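Local coordinates for AT5G66160 protein (Arabidopsis thaliana, PDB 7BVW) that probably serves as a sorting receptor that carries proteins to the protein storage vacuole, its RING-H2 zinc finger acting as an E3 ligase, at residues L10-P15 against C57-L62. Residues are numbered along the deposited sequence; the frame is centred on the assembly and turned at random.
With ZN (zinc ion), chain C.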
loop_
_atom_site.group_PDB
_atom_site.type_symbol
_atom_site.label_atom_id
_atom_site.label_comp_id
_atom_site.label_asym_id
_atom_site.label_seq_id
_atom_site.Cartn_x
_atom_site.Cartn_y
_atom_site.Cartn_z
ATOM N N LEU A 10 9.912 -5.010 -7.619
ATOM C CA LEU A 10 8.892 -5.926 -7.125
ATOM C C LEU A 10 7.702 -5.169 -6.549
ATOM O O LEU A 10 6.548 -5.524 -6.811
ATOM C CB LEU A 10 9.491 -6.858 -6.073
ATOM C CG LEU A 10 9.522 -8.342 -6.440
ATOM C CD1 LEU A 10 10.382 -8.568 -7.668
ATOM C CD2 LEU A 10 10.030 -9.167 -5.271
ATOM N N VAL A 11 7.969 -4.122 -5.763
ATOM C CA VAL A 11 6.894 -3.346 -5.151
ATOM C C VAL A 11 5.989 -2.738 -6.213
ATOM O O VAL A 11 4.772 -2.620 -6.013
ATOM C CB VAL A 11 7.484 -2.262 -4.227
ATOM C CG1 VAL A 11 6.377 -1.445 -3.569
ATOM C CG2 VAL A 11 8.374 -2.898 -3.177
ATOM N N HIS A 12 6.553 -2.364 -7.361
ATOM C CA HIS A 12 5.805 -1.707 -8.423
ATOM C C HIS A 12 4.872 -2.649 -9.176
ATOM O O HIS A 12 4.103 -2.179 -10.022
ATOM C CB HIS A 12 6.777 -1.035 -9.399
ATOM C CG HIS A 12 7.584 0.066 -8.783
ATOM N ND1 HIS A 12 8.714 0.588 -9.375
ATOM C CD2 HIS A 12 7.423 0.741 -7.621
ATOM C CE1 HIS A 12 9.214 1.537 -8.605
ATOM N NE2 HIS A 12 8.448 1.650 -7.534
ATOM N N THR A 13 4.910 -3.952 -8.895
ATOM C CA THR A 13 3.968 -4.886 -9.496
ATOM C C THR A 13 2.738 -5.124 -8.629
ATOM O O THR A 13 1.798 -5.785 -9.085
ATOM C CB THR A 13 4.647 -6.233 -9.781
ATOM O OG1 THR A 13 5.036 -6.845 -8.543
ATOM C CG2 THR A 13 5.875 -6.041 -10.659
ATOM N N LEU A 14 2.731 -4.609 -7.400
ATOM C CA LEU A 14 1.573 -4.747 -6.531
ATOM C C LEU A 14 0.345 -4.108 -7.179
ATOM O O LEU A 14 0.465 -3.140 -7.938
ATOM C CB LEU A 14 1.847 -4.101 -5.176
ATOM C CG LEU A 14 2.632 -4.938 -4.164
ATOM C CD1 LEU A 14 3.092 -4.069 -3.009
ATOM C CD2 LEU A 14 1.778 -6.091 -3.650
ATOM N N PRO A 15 -0.848 -4.633 -6.903
ATOM C CA PRO A 15 -2.059 -4.072 -7.512
ATOM C C PRO A 15 -2.272 -2.624 -7.097
ATOM O O PRO A 15 -2.044 -2.245 -5.946
ATOM C CB PRO A 15 -3.176 -4.978 -6.982
ATOM C CG PRO A 15 -2.485 -6.239 -6.575
ATOM C CD PRO A 15 -1.146 -5.809 -6.068
ATOM N N CYS A 57 2.785 6.486 -0.789
ATOM C CA CYS A 57 3.091 6.289 0.625
ATOM C C CYS A 57 3.604 4.879 0.892
ATOM O O CYS A 57 4.638 4.698 1.546
ATOM C CB CYS A 57 1.855 6.584 1.475
ATOM S SG CYS A 57 1.441 8.335 1.570
ATOM N N ILE A 58 2.897 3.863 0.391
ATOM C CA ILE A 58 3.295 2.486 0.667
ATOM C C ILE A 58 4.550 2.115 -0.115
ATOM O O ILE A 58 5.373 1.322 0.365
ATOM C CB ILE A 58 2.127 1.519 0.377
ATOM C CG1 ILE A 58 2.460 0.107 0.869
ATOM C CG2 ILE A 58 1.774 1.511 -1.109
ATOM C CD1 ILE A 58 2.712 0.038 2.365
ATOM N N ASP A 59 4.727 2.676 -1.316
ATOM C CA ASP A 59 5.955 2.440 -2.069
ATOM C C ASP A 59 7.168 2.928 -1.287
ATOM O O ASP A 59 8.192 2.240 -1.208
ATOM C CB ASP A 59 5.882 3.129 -3.431
ATOM C CG ASP A 59 4.992 2.391 -4.411
ATOM O OD1 ASP A 59 4.351 1.396 -4.008
ATOM O OD2 ASP A 59 4.938 2.805 -5.589
ATOM N N SER A 60 7.059 4.114 -0.690
ATOM C CA SER A 60 8.147 4.645 0.122
ATOM C C SER A 60 8.425 3.745 1.317
ATOM O O SER A 60 9.584 3.471 1.646
ATOM C CB SER A 60 7.804 6.062 0.584
ATOM O OG SER A 60 8.592 6.436 1.700
ATOM N N TRP A 61 7.365 3.274 1.979
ATOM C CA TRP A 61 7.538 2.454 3.174
ATOM C C TRP A 61 8.222 1.133 2.845
ATOM O O TRP A 61 9.144 0.707 3.548
ATOM C CB TRP A 61 6.185 2.201 3.839
ATOM C CG TRP A 61 6.267 1.221 4.968
ATOM C CD1 TRP A 61 5.910 -0.096 4.942
ATOM C CD2 TRP A 61 6.755 1.477 6.291
ATOM N NE1 TRP A 61 6.137 -0.675 6.167
ATOM C CE2 TRP A 61 6.653 0.270 7.013
ATOM C CE3 TRP A 61 7.260 2.608 6.935
ATOM C CZ2 TRP A 61 7.041 0.164 8.347
ATOM C CZ3 TRP A 61 7.645 2.501 8.257
ATOM C CH2 TRP A 61 7.534 1.286 8.950
ATOM N N LEU A 62 7.783 0.472 1.776
ATOM C CA LEU A 62 8.274 -0.867 1.474
ATOM C C LEU A 62 9.673 -0.859 0.869
ATOM O O LEU A 62 10.404 -1.846 1.010
ATOM C CB LEU A 62 7.302 -1.585 0.532
ATOM C CG LEU A 62 5.942 -1.979 1.118
ATOM C CD1 LEU A 62 5.115 -2.757 0.101
ATOM C CD2 LEU A 62 6.134 -2.788 2.391
HETATM ZN ZN ZN C . -0.809 8.420 2.267
#
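On the helix of the RING-H2 finger, residues 55-65, Asp59 and Leu62 sit one turn apart and receive Val11, His12 and Leu14 from segment 10-15. Val11 points toward this helix: with CG1 anti to its backbone N (chi1 -180°), that methyl lies 3.5 Å from Asp59 OD1, while CG2 rests 4.1 Å from Leu62 CB. The chain then makes a type I turn from Val11 to Leu14, and Leu14 also points toward the helix and meets Leu62 at about a right angle, CD1 to CD1 at 3.9 Å. At the more open side, His12 CD2 is 3.8 Å from Asp59 OD2, ring and carboxylate planes turned 44° apart, without a hydrogen bond. The same helix carries Cys57, whose SG binds zinc at 2.4 Å together with Cys31, Cys34 and His54, so segment 10-15 packs on an element anchored to the metal. Asp59 OD1 also forms a salt bridge with Arg45 of strand 43-46, and an alanine in place of Asp59 would probably leave Arg45 without its carboxylate mate and open a gap beside Val11 CG1. Leu10 O accepts from Thr13 OG1 at 2.7 Å as well as from Thr13 N.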